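PDB 1CVR: gingipain R from Porphyromonas gingivalis, which cleaves peptide bonds after arginine residues as a cysteine proteinase of family C25, with a caspase-like catalytic fold. Local coordinates for residues A[354-358]-A[371-375]; A[366-372]-A[397-403]; A[137-143]-A[347-353]; A[308-312]-A[341-346]. One frame throughout, in Å; residues are numbered along the deposited sequence.

Interaction 1: residues A[354-358]-A[371-375]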
loop_
_atom_site.group_PDB
_atom_site.type_symbol
_atom_site.label_atom_id
_atom_site.label_comp_id
_atom_site.label_asym_id
_atom_site.label_seq_id
_atom_site.Cartn_x
_atom_site.Cartn_y
_atom_site.Cartn_z
ATOM N N MET A 354 -18.392 -1.953 -13.625
ATOM C CA MET A 354 -17.896 -2.320 -14.942
ATOM C C MET A 354 -18.870 -3.286 -15.598
ATOM O O MET A 354 -19.541 -4.065 -14.921
ATOM C CB MET A 354 -16.538 -3.018 -14.839
ATOM C CG MET A 354 -15.398 -2.148 -14.405
ATOM S SD MET A 354 -13.894 -3.113 -14.385
ATOM C CE MET A 354 -14.218 -4.259 -13.066
ATOM N N GLN A 355 -18.929 -3.235 -16.919
ATOM C CA GLN A 355 -19.794 -4.123 -17.676
ATOM C C GLN A 355 -18.863 -5.214 -18.196
ATOM O O GLN A 355 -18.025 -4.972 -19.062
ATOM C CB GLN A 355 -20.438 -3.343 -18.827
ATOM C CG GLN A 355 -21.643 -4.014 -19.465
ATOM C CD GLN A 355 -22.414 -3.055 -20.378
ATOM O OE1 GLN A 355 -23.427 -3.423 -20.975
ATOM N NE2 GLN A 355 -21.929 -1.819 -20.482
ATOM N N VAL A 356 -18.995 -6.404 -17.632
ATOM C CA VAL A 356 -18.166 -7.541 -18.011
ATOM C C VAL A 356 -19.016 -8.632 -18.651
ATOM O O VAL A 356 -19.971 -9.121 -18.051
ATOM C CB VAL A 356 -17.444 -8.153 -16.778
ATOM C CG1 VAL A 356 -16.720 -9.434 -17.172
ATOM C CG2 VAL A 356 -16.455 -7.164 -16.210
ATOM N N THR A 357 -18.656 -9.020 -19.867
ATOM C CA THR A 357 -19.389 -10.065 -20.560
ATOM C C THR A 357 -18.429 -11.200 -20.900
ATOM O O THR A 357 -17.499 -11.024 -21.672
ATOM C CB THR A 357 -20.019 -9.531 -21.861
ATOM O OG1 THR A 357 -20.781 -8.349 -21.578
ATOM C CG2 THR A 357 -20.956 -10.571 -22.454
ATOM N N ALA A 358 -18.642 -12.362 -20.304
ATOM C CA ALA A 358 -17.787 -13.504 -20.592
ATOM C C ALA A 358 -18.628 -14.769 -20.767
ATOM O O ALA A 358 -19.773 -14.831 -20.323
ATOM C CB ALA A 358 -16.771 -13.703 -19.458
ATOM N N VAL A 371 -12.682 -12.262 -22.768
ATOM C CA VAL A 371 -13.613 -11.546 -21.906
ATOM C C VAL A 371 -13.839 -10.145 -22.455
ATOM O O VAL A 371 -12.897 -9.488 -22.896
ATOM C CB VAL A 371 -13.045 -11.415 -20.471
ATOM C CG1 VAL A 371 -14.020 -10.680 -19.588
ATOM C CG2 VAL A 371 -12.753 -12.788 -19.909
ATOM N N ALA A 372 -15.090 -9.696 -22.448
ATOM C CA ALA A 372 -15.416 -8.357 -22.930
ATOM C C ALA A 372 -15.592 -7.472 -21.705
ATOM O O ALA A 372 -16.248 -7.872 -20.752
ATOM C CB ALA A 372 -16.707 -8.384 -23.749
ATOM N N CYS A 373 -14.998 -6.281 -21.724
ATOM C CA CYS A 373 -15.119 -5.362 -20.588
ATOM C C CYS A 373 -15.165 -3.917 -21.079
ATOM O O CYS A 373 -14.328 -3.499 -21.875
ATOM C CB CYS A 373 -13.942 -5.551 -19.615
ATOM S SG CYS A 373 -14.077 -4.592 -18.068
ATOM N N ASP A 374 -16.137 -3.150 -20.598
ATOM C CA ASP A 374 -16.266 -1.762 -21.035
ATOM C C ASP A 374 -15.305 -0.791 -20.358
ATOM O O ASP A 374 -15.495 0.422 -20.440
ATOM C CB ASP A 374 -17.716 -1.290 -20.858
ATOM C CG ASP A 374 -18.110 -1.111 -19.399
ATOM O OD1 ASP A 374 -17.579 -1.836 -18.532
ATOM O OD2 ASP A 374 -18.979 -0.251 -19.131
ATOM N N TYR A 375 -14.274 -1.318 -19.700
ATOM C CA TYR A 375 -13.271 -0.477 -19.041
ATOM C C TYR A 375 -11.872 -0.921 -19.432
ATOM O O TYR A 375 -11.375 -1.926 -18.917
ATOM C CB TYR A 375 -13.378 -0.564 -17.512
ATOM C CG TYR A 375 -12.367 0.326 -16.804
ATOM C CD1 TYR A 375 -12.414 1.711 -16.953
ATOM C CD2 TYR A 375 -11.346 -0.220 -16.020
ATOM C CE1 TYR A 375 -11.471 2.541 -16.338
ATOM C CE2 TYR A 375 -10.394 0.598 -15.401
ATOM C CZ TYR A 375 -10.464 1.980 -15.566
ATOM O OH TYR A 375 -9.538 2.805 -14.964
#
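Met354 lays its thioether against Cys373 and Tyr375: CG rests on the Tyr375 CB, and SD lies 4.0 Å from Cys373 SG. CG stands anti to the carbonyl carbon (chi1 -69°), and the extended next torsion carries SD on to that sulfur. SD also makes a Met-aromatic contact, 5.3 Å from the Tyr375 ring centroid and approaching obliquely. Farther along the same face, Val356 divides its branches. CG2 meets Cys373 SG, while CG1 touches Val371 CG1 at 3.8 Å, and Ala358 CB sits on both methyls of Val371. On the other face Thr357 CB meets Ala372 CB. The backbones run antiparallel, with Thr357 and Ala372 a hydrogen-bonded pair (Thr357 N to Ala372 O 2.8 Å, Ala372 N to Thr357 O 2.9 Å) and Val356 and Cys373 a non-hydrogen-bonded one. Past the regular strand, Asp374 folds its carboxylate over Gln355: OD1 accepts from Gln355 N, 43° out of the carboxylate plane, at a modelled 2.5 Å that is too short to be trusted exactly. Asp374 N returns a bond to Gln355 O at 3.0 Å. OD1 thus stands where Asp374 O would be expected in a continued antiparallel pairing. Val425 of strand 425-431 packs under Met354 and Val356, so edge strand 356-357 and its central neighbour 368-373 form part of a beta sandwich, as expected of the Ig-like C-terminal domain.

Interaction 2: residues A[366-372]-A[397-403]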
loop_
_atom_site.group_PDB
_atom_site.type_symbol
_atom_site.label_atom_id
_atom_site.label_comp_id
_atom_site.label_asym_id
_atom_site.label_seq_id
_atom_site.Cartn_x
_atom_site.Cartn_y
_atom_site.Cartn_z
ATOM N N ALA A 366 -9.375 -25.778 -23.844
ATOM C CA ALA A 366 -9.090 -24.402 -24.233
ATOM C C ALA A 366 -7.679 -23.953 -23.890
ATOM O O ALA A 366 -7.094 -24.394 -22.900
ATOM C CB ALA A 366 -10.091 -23.471 -23.577
ATOM N N GLN A 367 -7.140 -23.072 -24.725
ATOM C CA GLN A 367 -5.813 -22.506 -24.522
ATOM C C GLN A 367 -5.984 -21.039 -24.182
ATOM O O GLN A 367 -5.099 -20.419 -23.589
ATOM C CB GLN A 367 -4.963 -22.560 -25.792
ATOM C CG GLN A 367 -4.632 -23.924 -26.334
ATOM C CD GLN A 367 -3.550 -23.835 -27.395
ATOM O OE1 GLN A 367 -3.665 -23.073 -28.368
ATOM N NE2 GLN A 367 -2.489 -24.614 -27.215
ATOM N N THR A 368 -7.114 -20.478 -24.602
ATOM C CA THR A 368 -7.394 -19.071 -24.359
ATOM C C THR A 368 -8.826 -18.859 -23.900
ATOM O O THR A 368 -9.672 -19.752 -23.996
ATOM C CB THR A 368 -7.197 -18.226 -25.628
ATOM O OG1 THR A 368 -8.216 -18.563 -26.578
ATOM C CG2 THR A 368 -5.835 -18.492 -26.239
ATOM N N PHE A 369 -9.094 -17.659 -23.405
ATOM C CA PHE A 369 -10.419 -17.321 -22.931
ATOM C C PHE A 369 -10.568 -15.827 -23.171
ATOM O O PHE A 369 -9.725 -15.045 -22.748
ATOM C CB PHE A 369 -10.524 -17.649 -21.446
ATOM C CG PHE A 369 -11.899 -17.505 -20.889
ATOM C CD1 PHE A 369 -12.922 -18.344 -21.309
ATOM C CD2 PHE A 369 -12.173 -16.538 -19.928
ATOM C CE1 PHE A 369 -14.206 -18.227 -20.779
ATOM C CE2 PHE A 369 -13.450 -16.411 -19.388
ATOM C CZ PHE A 369 -14.472 -17.260 -19.816
ATOM N N GLU A 370 -11.635 -15.439 -23.858
ATOM C CA GLU A 370 -11.870 -14.037 -24.177
ATOM C C GLU A 370 -12.966 -13.437 -23.321
ATOM O O GLU A 370 -14.039 -14.013 -23.183
ATOM C CB GLU A 370 -12.259 -13.887 -25.647
ATOM C CG GLU A 370 -11.320 -14.600 -26.605
ATOM C CD GLU A 370 -11.649 -14.316 -28.062
ATOM O OE1 GLU A 370 -11.124 -15.051 -28.932
ATOM O OE2 GLU A 370 -12.414 -13.358 -28.330
ATOM N N VAL A 371 -12.682 -12.262 -22.768
ATOM C CA VAL A 371 -13.613 -11.546 -21.906
ATOM C C VAL A 371 -13.839 -10.145 -22.455
ATOM O O VAL A 371 -12.897 -9.488 -22.896
ATOM C CB VAL A 371 -13.045 -11.415 -20.471
ATOM C CG1 VAL A 371 -14.020 -10.680 -19.588
ATOM C CG2 VAL A 371 -12.753 -12.788 -19.909
ATOM N N ALA A 372 -15.090 -9.696 -22.448
ATOM C CA ALA A 372 -15.416 -8.357 -22.930
ATOM C C ALA A 372 -15.592 -7.472 -21.705
ATOM O O ALA A 372 -16.248 -7.872 -20.752
ATOM C CB ALA A 372 -16.707 -8.384 -23.749
ATOM N N GLY A 397 -11.608 -2.992 -25.413
ATOM C CA GLY A 397 -12.825 -3.668 -25.011
ATOM C C GLY A 397 -12.715 -5.141 -24.690
ATOM O O GLY A 397 -13.721 -5.777 -24.367
ATOM N N LYS A 398 -11.518 -5.706 -24.759
ATOM C CA LYS A 398 -11.408 -7.124 -24.445
ATOM C C LYS A 398 -10.071 -7.613 -23.901
ATOM O O LYS A 398 -9.020 -7.003 -24.113
ATOM C CB LYS A 398 -11.823 -7.950 -25.672
ATOM C CG LYS A 398 -11.125 -7.562 -26.954
ATOM C CD LYS A 398 -11.808 -8.203 -28.167
ATOM C CE LYS A 398 -11.193 -7.722 -29.489
ATOM N NZ LYS A 398 -11.891 -8.282 -30.699
ATOM N N ALA A 399 -10.133 -8.720 -23.174
ATOM C CA ALA A 399 -8.943 -9.321 -22.604
ATOM C C ALA A 399 -8.831 -10.723 -23.164
ATOM O O ALA A 399 -9.794 -11.482 -23.135
ATOM C CB ALA A 399 -9.049 -9.377 -21.082
ATOM N N ILE A 400 -7.662 -11.060 -23.698
ATOM C CA ILE A 400 -7.452 -12.394 -24.234
ATOM C C ILE A 400 -6.532 -13.078 -23.253
ATOM O O ILE A 400 -5.333 -12.851 -23.257
ATOM C CB ILE A 400 -6.785 -12.374 -25.625
ATOM C CG1 ILE A 400 -7.705 -11.674 -26.628
ATOM C CG2 ILE A 400 -6.442 -13.787 -26.061
ATOM C CD1 ILE A 400 -9.103 -12.245 -26.667
ATOM N N ILE A 401 -7.109 -13.911 -22.402
ATOM C CA ILE A 401 -6.341 -14.614 -21.388
ATOM C C ILE A 401 -5.714 -15.898 -21.920
ATOM O O ILE A 401 -6.424 -16.786 -22.386
ATOM C CB ILE A 401 -7.248 -14.994 -20.195
ATOM C CG1 ILE A 401 -7.925 -13.737 -19.627
ATOM C CG2 ILE A 401 -6.429 -15.719 -19.140
ATOM C CD1 ILE A 401 -8.841 -14.010 -18.448
ATOM N N LYS A 402 -4.390 -16.000 -21.855
ATOM C CA LYS A 402 -3.718 -17.222 -22.294
ATOM C C LYS A 402 -3.511 -18.117 -21.076
ATOM O O LYS A 402 -2.878 -17.705 -20.108
ATOM C CB LYS A 402 -2.365 -16.902 -22.921
ATOM C CG LYS A 402 -2.479 -16.105 -24.193
ATOM C CD LYS A 402 -1.130 -15.913 -24.858
ATOM C CE LYS A 402 -1.305 -15.307 -26.239
ATOM N NZ LYS A 402 -0.008 -15.205 -26.956
ATOM N N LEU A 403 -4.052 -19.332 -21.108
ATOM C CA LEU A 403 -3.897 -20.240 -19.977
ATOM C C LEU A 403 -2.466 -20.740 -19.864
ATOM O O LEU A 403 -1.842 -21.075 -20.868
ATOM C CB LEU A 403 -4.858 -21.425 -20.097
ATOM C CG LEU A 403 -6.317 -21.145 -19.735
ATOM C CD1 LEU A 403 -6.877 -20.050 -20.620
ATOM C CD2 LEU A 403 -7.125 -22.425 -19.874
HETATM O O HOH W 1 -11.849 -10.819 -30.225
#
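Leu403 packs closely over the backbone of Gln367, its CD1 3.5 Å from Gln367 O and its CD2 near Ala366 O, while Leu403 N donates to that same Gln367 carbonyl. On this buried side Ile401 CD1 lies at the edge of the Phe369 ring, near the ring plane, and approaches Val371 CG2 at 4.4 Å. Main-chain bonds pair Phe369 with Ile401 and Val371 with Ala399 in both directions; the one from Phe369 N to Ile401 O is the most bent, 137° at the hydrogen. The opposite face, with Thr368, Glu370, Lys398, Ile400 and Lys402, is largely solvent-exposed and has few cross-strand side-chain contacts. The exception is Ile400, whose chi1 (-63°) and chi2 (-53°) fold CD1 against the Glu370 chain; its modelled 3.2 Å to Glu370 CG is doubtfully short. Glu370 OE2 and Lys398 NZ, 5.6 Å apart, are bridged by a water that accepts from NZ and donates to OE2. Strand 368-373 is central in its three-stranded antiparallel sheet, between 356-357 and the outer strand 398-402, and the buried face bearing Phe369, Ala399 and Ile401 packs on Ala380 and Leu382 of strand 379-384, with Ala392 of strand 387-393 beneath Ile401.

Interaction 3: residues A[137-143]-A[347-353]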
loop_
_atom_site.group_PDB
_atom_site.type_symbol
_atom_site.label_atom_id
_atom_site.label_comp_id
_atom_site.label_asym_id
_atom_site.label_seq_id
_atom_site.Cartn_x
_atom_site.Cartn_y
_atom_site.Cartn_z
ATOM N N THR A 137 -20.400 0.570 -4.669
ATOM C CA THR A 137 -20.860 1.924 -4.961
ATOM C C THR A 137 -21.465 2.557 -3.719
ATOM O O THR A 137 -21.700 3.758 -3.684
ATOM C CB THR A 137 -21.949 1.939 -6.074
ATOM O OG1 THR A 137 -23.028 1.070 -5.694
ATOM C CG2 THR A 137 -21.373 1.488 -7.410
ATOM N N GLU A 138 -21.713 1.755 -2.690
ATOM C CA GLU A 138 -22.296 2.290 -1.470
ATOM C C GLU A 138 -21.276 2.765 -0.427
ATOM O O GLU A 138 -21.653 3.313 0.610
ATOM C CB GLU A 138 -23.248 1.266 -0.861
ATOM C CG GLU A 138 -24.384 0.894 -1.814
ATOM C CD GLU A 138 -25.079 2.116 -2.412
ATOM O OE1 GLU A 138 -25.543 2.984 -1.639
ATOM O OE2 GLU A 138 -25.163 2.205 -3.663
ATOM N N ASP A 139 -19.992 2.551 -0.704
ATOM C CA ASP A 139 -18.943 3.009 0.206
ATOM C C ASP A 139 -18.705 4.484 -0.103
ATOM O O ASP A 139 -17.756 4.855 -0.790
ATOM C CB ASP A 139 -17.688 2.161 0.002
ATOM C CG ASP A 139 -17.814 0.801 0.665
ATOM O OD1 ASP A 139 -17.715 0.758 1.905
ATOM O OD2 ASP A 139 -18.043 -0.214 -0.031
ATOM N N LYS A 140 -19.603 5.310 0.430
ATOM C CA LYS A 140 -19.603 6.754 0.213
ATOM C C LYS A 140 -18.533 7.543 0.948
ATOM O O LYS A 140 -18.413 8.746 0.736
ATOM C CB LYS A 140 -20.962 7.335 0.598
ATOM C CG LYS A 140 -22.165 6.734 -0.106
ATOM C CD LYS A 140 -22.094 6.872 -1.605
ATOM C CE LYS A 140 -23.490 6.751 -2.207
ATOM N NZ LYS A 140 -24.220 5.557 -1.695
ATOM N N TRP A 141 -17.776 6.892 1.824
ATOM C CA TRP A 141 -16.713 7.582 2.555
ATOM C C TRP A 141 -15.502 7.843 1.658
ATOM O O TRP A 141 -14.615 8.614 2.015
ATOM C CB TRP A 141 -16.274 6.759 3.778
ATOM C CG TRP A 141 -16.059 5.322 3.438
ATOM C CD1 TRP A 141 -17.032 4.368 3.283
ATOM C CD2 TRP A 141 -14.817 4.691 3.088
ATOM N NE1 TRP A 141 -16.474 3.193 2.857
ATOM C CE2 TRP A 141 -15.118 3.359 2.726
ATOM C CE3 TRP A 141 -13.483 5.121 3.044
ATOM C CZ2 TRP A 141 -14.131 2.447 2.320
ATOM C CZ3 TRP A 141 -12.493 4.208 2.640
ATOM C CH2 TRP A 141 -12.831 2.886 2.282
ATOM N N LEU A 142 -15.448 7.188 0.503
ATOM C CA LEU A 142 -14.333 7.389 -0.422
ATOM C C LEU A 142 -14.468 8.758 -1.066
ATOM O O LEU A 142 -15.568 9.312 -1.135
ATOM C CB LEU A 142 -14.314 6.284 -1.489
ATOM C CG LEU A 142 -13.817 4.907 -0.994
ATOM C CD1 LEU A 142 -14.328 3.771 -1.876
ATOM C CD2 LEU A 142 -12.306 4.924 -0.986
ATOM N N GLY A 143 -13.349 9.322 -1.517
ATOM C CA GLY A 143 -13.395 10.632 -2.137
ATOM C C GLY A 143 -13.443 11.765 -1.122
ATOM O O GLY A 143 -13.681 12.926 -1.487
ATOM N N ARG A 347 -7.643 3.352 -3.769
ATOM C CA ARG A 347 -8.928 3.854 -4.252
ATOM C C ARG A 347 -8.966 5.315 -3.830
ATOM O O ARG A 347 -8.590 5.649 -2.701
ATOM C CB ARG A 347 -10.102 3.105 -3.608
ATOM C CG ARG A 347 -10.271 1.658 -4.083
ATOM C CD ARG A 347 -11.348 0.940 -3.286
ATOM N NE ARG A 347 -11.551 -0.419 -3.765
ATOM C CZ ARG A 347 -12.115 -0.727 -4.930
ATOM N NH1 ARG A 347 -12.542 0.229 -5.748
ATOM N NH2 ARG A 347 -12.233 -1.995 -5.287
ATOM N N THR A 348 -9.412 6.188 -4.729
ATOM C CA THR A 348 -9.490 7.611 -4.429
ATOM C C THR A 348 -10.923 8.149 -4.394
ATOM O O THR A 348 -11.217 9.067 -3.636
ATOM C CB THR A 348 -8.704 8.442 -5.464
ATOM O OG1 THR A 348 -9.119 8.069 -6.788
ATOM C CG2 THR A 348 -7.195 8.217 -5.300
ATOM N N LEU A 349 -11.811 7.581 -5.209
ATOM C CA LEU A 349 -13.191 8.053 -5.272
ATOM C C LEU A 349 -14.173 6.903 -5.124
ATOM O O LEU A 349 -13.774 5.743 -5.129
ATOM C CB LEU A 349 -13.431 8.762 -6.615
ATOM C CG LEU A 349 -12.459 9.890 -6.985
ATOM C CD1 LEU A 349 -12.681 10.343 -8.442
ATOM C CD2 LEU A 349 -12.646 11.044 -6.010
ATOM N N VAL A 350 -15.454 7.227 -4.969
ATOM C CA VAL A 350 -16.482 6.195 -4.859
ATOM C C VAL A 350 -16.395 5.493 -6.213
ATOM O O VAL A 350 -16.396 6.143 -7.254
ATOM C CB VAL A 350 -17.878 6.814 -4.666
ATOM C CG1 VAL A 350 -18.932 5.708 -4.606
ATOM C CG2 VAL A 350 -17.902 7.636 -3.391
ATOM N N PRO A 351 -16.309 4.159 -6.216
ATOM C CA PRO A 351 -16.198 3.437 -7.486
ATOM C C PRO A 351 -17.446 3.368 -8.360
ATOM O O PRO A 351 -18.567 3.568 -7.890
ATOM C CB PRO A 351 -15.767 2.048 -7.026
ATOM C CG PRO A 351 -16.610 1.889 -5.789
ATOM C CD PRO A 351 -16.276 3.208 -5.091
ATOM N N THR A 352 -17.231 3.084 -9.638
ATOM C CA THR A 352 -18.340 2.892 -10.554
ATOM C C THR A 352 -18.278 1.407 -10.925
ATOM O O THR A 352 -17.299 0.716 -10.595
ATOM C CB THR A 352 -18.203 3.757 -11.796
ATOM O OG1 THR A 352 -16.924 3.540 -12.383
ATOM C CG2 THR A 352 -18.367 5.239 -11.429
ATOM N N GLU A 353 -19.316 0.892 -11.574
ATOM C CA GLU A 353 -19.294 -0.514 -11.922
ATOM C C GLU A 353 -18.794 -0.721 -13.338
ATOM O O GLU A 353 -18.739 0.212 -14.137
ATOM C CB GLU A 353 -20.681 -1.145 -11.740
ATOM C CG GLU A 353 -21.256 -0.953 -10.349
ATOM C CD GLU A 353 -22.424 -1.866 -10.064
ATOM O OE1 GLU A 353 -22.197 -3.072 -9.823
ATOM O OE2 GLU A 353 -23.575 -1.389 -10.090
#
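Leu142 points into segment 347-353, its CB 3.7 Å from Leu349 C and 4.3 Å from Val350 CG2. The first torsion (chi1 -74°) sets CG beside the backbone N, and from there the methyls diverge: CD1 reaches Pro351 CD at 3.8 Å, the leucine crossing the proline ring at about a right angle, and CD2 meets Arg347 CB at 3.9 Å. Val350 fits in return into the turn of the other segment, CG2 near Leu142 O and Asp139 O, CG1 3.5 Å from Thr137 O. At the outer end Thr137 CG2 touches Pro351 O and Glu353 CG. The type I turn from Asp139 to Leu142 is braced by Trp141, whose NE1 donates to Asp139 OD1 in the indole plane at 2.9 Å, using the anti lone pair of the carboxylate, while Leu142 CG lies over one face of the indole, toward its rim. Beyond CB, Arg347 extends away, NE donating to Tyr131 O of helix 118-133 and NH1 to Lys422 O of the Ig-like domain. The contact therefore sets the loop between helix 118-133 and strand 144-149 against the connection running from the catalytic domain towards strand 356-357.

Interaction 4: residues A[308-312]-A[341-346]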
loop_
_atom_site.group_PDB
_atom_site.type_symbol
_atom_site.label_atom_id
_atom_site.label_comp_id
_atom_site.label_asym_id
_atom_site.label_seq_id
_atom_site.Cartn_x
_atom_site.Cartn_y
_atom_site.Cartn_z
ATOM N N ARG A 308 -0.613 2.709 -9.557
ATOM C CA ARG A 308 -1.847 2.248 -8.934
ATOM C C ARG A 308 -1.685 1.613 -7.555
ATOM O O ARG A 308 -2.677 1.400 -6.870
ATOM C CB ARG A 308 -2.556 1.233 -9.838
ATOM C CG ARG A 308 -2.980 1.742 -11.209
ATOM C CD ARG A 308 -3.849 3.006 -11.132
ATOM N NE ARG A 308 -4.435 3.293 -12.445
ATOM C CZ ARG A 308 -4.874 4.483 -12.843
ATOM N NH1 ARG A 308 -4.796 5.530 -12.038
ATOM N NH2 ARG A 308 -5.418 4.616 -14.049
ATOM N N THR A 309 -0.457 1.310 -7.147
ATOM C CA THR A 309 -0.247 0.667 -5.842
ATOM C C THR A 309 0.289 1.631 -4.793
ATOM O O THR A 309 0.941 2.618 -5.125
ATOM C CB THR A 309 0.740 -0.514 -5.946
ATOM O OG1 THR A 309 2.035 -0.021 -6.283
ATOM C CG2 THR A 309 0.292 -1.495 -7.018
ATOM N N PHE A 310 0.015 1.342 -3.520
ATOM C CA PHE A 310 0.491 2.206 -2.443
ATOM C C PHE A 310 2.025 2.276 -2.499
ATOM O O PHE A 310 2.625 3.319 -2.251
ATOM C CB PHE A 310 0.060 1.663 -1.064
ATOM C CG PHE A 310 0.354 2.608 0.077
ATOM C CD1 PHE A 310 -0.386 3.780 0.231
ATOM C CD2 PHE A 310 1.364 2.326 0.991
ATOM C CE1 PHE A 310 -0.125 4.671 1.295
ATOM C CE2 PHE A 310 1.640 3.199 2.058
ATOM C CZ PHE A 310 0.892 4.376 2.211
ATOM N N GLY A 311 2.662 1.159 -2.810
ATOM C CA GLY A 311 4.112 1.172 -2.884
ATOM C C GLY A 311 4.594 2.038 -4.036
ATOM O O GLY A 311 5.529 2.823 -3.881
ATOM N N GLY A 312 3.959 1.890 -5.201
ATOM C CA GLY A 312 4.359 2.671 -6.365
ATOM C C GLY A 312 4.167 4.168 -6.195
ATOM O O GLY A 312 5.011 4.981 -6.602
ATOM N N ASP A 341 0.294 -3.459 2.839
ATOM C CA ASP A 341 0.599 -4.163 1.600
ATOM C C ASP A 341 1.140 -3.194 0.539
ATOM O O ASP A 341 0.432 -2.284 0.098
ATOM C CB ASP A 341 -0.695 -4.825 1.122
ATOM C CG ASP A 341 -0.542 -5.586 -0.176
ATOM O OD1 ASP A 341 0.571 -5.677 -0.737
ATOM O OD2 ASP A 341 -1.571 -6.108 -0.637
ATOM N N PRO A 342 2.402 -3.380 0.111
ATOM C CA PRO A 342 2.991 -2.496 -0.894
ATOM C C PRO A 342 2.328 -2.617 -2.256
ATOM O O PRO A 342 2.457 -1.717 -3.072
ATOM C CB PRO A 342 4.459 -2.934 -0.911
ATOM C CG PRO A 342 4.343 -4.402 -0.645
ATOM C CD PRO A 342 3.382 -4.399 0.526
ATOM N N SER A 343 1.608 -3.715 -2.485
ATOM C CA SER A 343 0.939 -3.929 -3.769
ATOM C C SER A 343 -0.499 -3.438 -3.731
ATOM O O SER A 343 -1.221 -3.552 -4.709
ATOM C CB SER A 343 0.926 -5.416 -4.135
ATOM O OG SER A 343 -0.037 -6.137 -3.379
ATOM N N LEU A 344 -0.908 -2.872 -2.606
ATOM C CA LEU A 344 -2.285 -2.407 -2.452
ATOM C C LEU A 344 -2.776 -1.479 -3.574
ATOM O O LEU A 344 -2.186 -0.432 -3.805
ATOM C CB LEU A 344 -2.444 -1.684 -1.111
ATOM C CG LEU A 344 -3.860 -1.162 -0.824
ATOM C CD1 LEU A 344 -4.761 -2.324 -0.377
ATOM C CD2 LEU A 344 -3.798 -0.097 0.267
ATOM N N LEU A 345 -3.864 -1.854 -4.253
ATOM C CA LEU A 345 -4.429 -0.999 -5.306
ATOM C C LEU A 345 -5.227 0.103 -4.605
ATOM O O LEU A 345 -6.289 -0.155 -4.059
ATOM C CB LEU A 345 -5.369 -1.813 -6.217
ATOM C CG LEU A 345 -4.688 -2.906 -7.054
ATOM C CD1 LEU A 345 -5.729 -3.750 -7.800
ATOM C CD2 LEU A 345 -3.731 -2.237 -8.033
ATOM N N VAL A 346 -4.730 1.330 -4.625
ATOM C CA VAL A 346 -5.425 2.405 -3.930
ATOM C C VAL A 346 -6.736 2.826 -4.585
ATOM O O VAL A 346 -6.931 2.650 -5.792
ATOM C CB VAL A 346 -4.530 3.645 -3.789
ATOM C CG1 VAL A 346 -3.259 3.286 -2.981
ATOM C CG2 VAL A 346 -4.151 4.173 -5.177
HETATM O O HOH W 2 -5.366 1.462 -7.824
#
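Asp341 sets its backbone O near Phe310 CB, and its carboxylate closes an Asx turn: OD1 accepts from both Ser343 N (2.8 Å) and Ser343 OG, which approach from the same face of the carboxylate. The other oxygen, OD2, forms a salt bridge with Lys31. Pro342 turns its carbonyl to the helix start, where Gly311, without a side chain, brings its N to 2.9 Å from Pro342 O in a hydrogen bond. Ser343 meets Thr309 through its carbonyl, Ser343 O lying 3.4 Å from Thr309 CG2. Leu344 O then accepts from Phe310 N at 2.8 Å, in the carbonyl plane, and Leu344 CB touches Phe310 CB. At Leu345, CD2 rests against Arg308 CB. Val346 closes the run: its N donates to Arg308 O at 3.0 Å, nearly on the line of the carbonyl but bent at the hydrogen (151°), and its CG1 lies at the edge of the Phe310 ring, near the ring plane. A water donates to both Arg308 O and Val346 O. Thr309 is the N-cap of helix 310-335; chi1 (66°) brings OG1 to accept from Gly312 N at 2.9 Å, and OG1 also hydrogen-bonds Glu6 OE2. Together, the threonine oxygen and the carbonyls of Pro342 and Leu344 satisfy the amides of Gly312, Gly311 and Phe310; these oxygens would place partial negative charge beside the positive end of the helix dipole, in the buried interior.

Along the chain the second segments of interactions 4 and 3 follow directly, 341-346 then 347-353, and 354-358 of interaction 1 continues them; interaction 4 is nested inside the loop closed by interaction 3. The centres of interactions 4, 3, 1 and 2 lie progressively farther out, about 4, 18, 27 and 29 Å from the chain centre; those of 4 and 3 are about 17 Å apart, those of 3 and 1 about 20 Å. Interactions 1 and 2, centres about 11 Å apart, share Val371 and Ala372 on strand 368-373, the middle strand of one three-stranded sheet. One continuous run, 341-358, thus leads from the buried catalytic-domain core to the Ig-like domain, physically coupling the two.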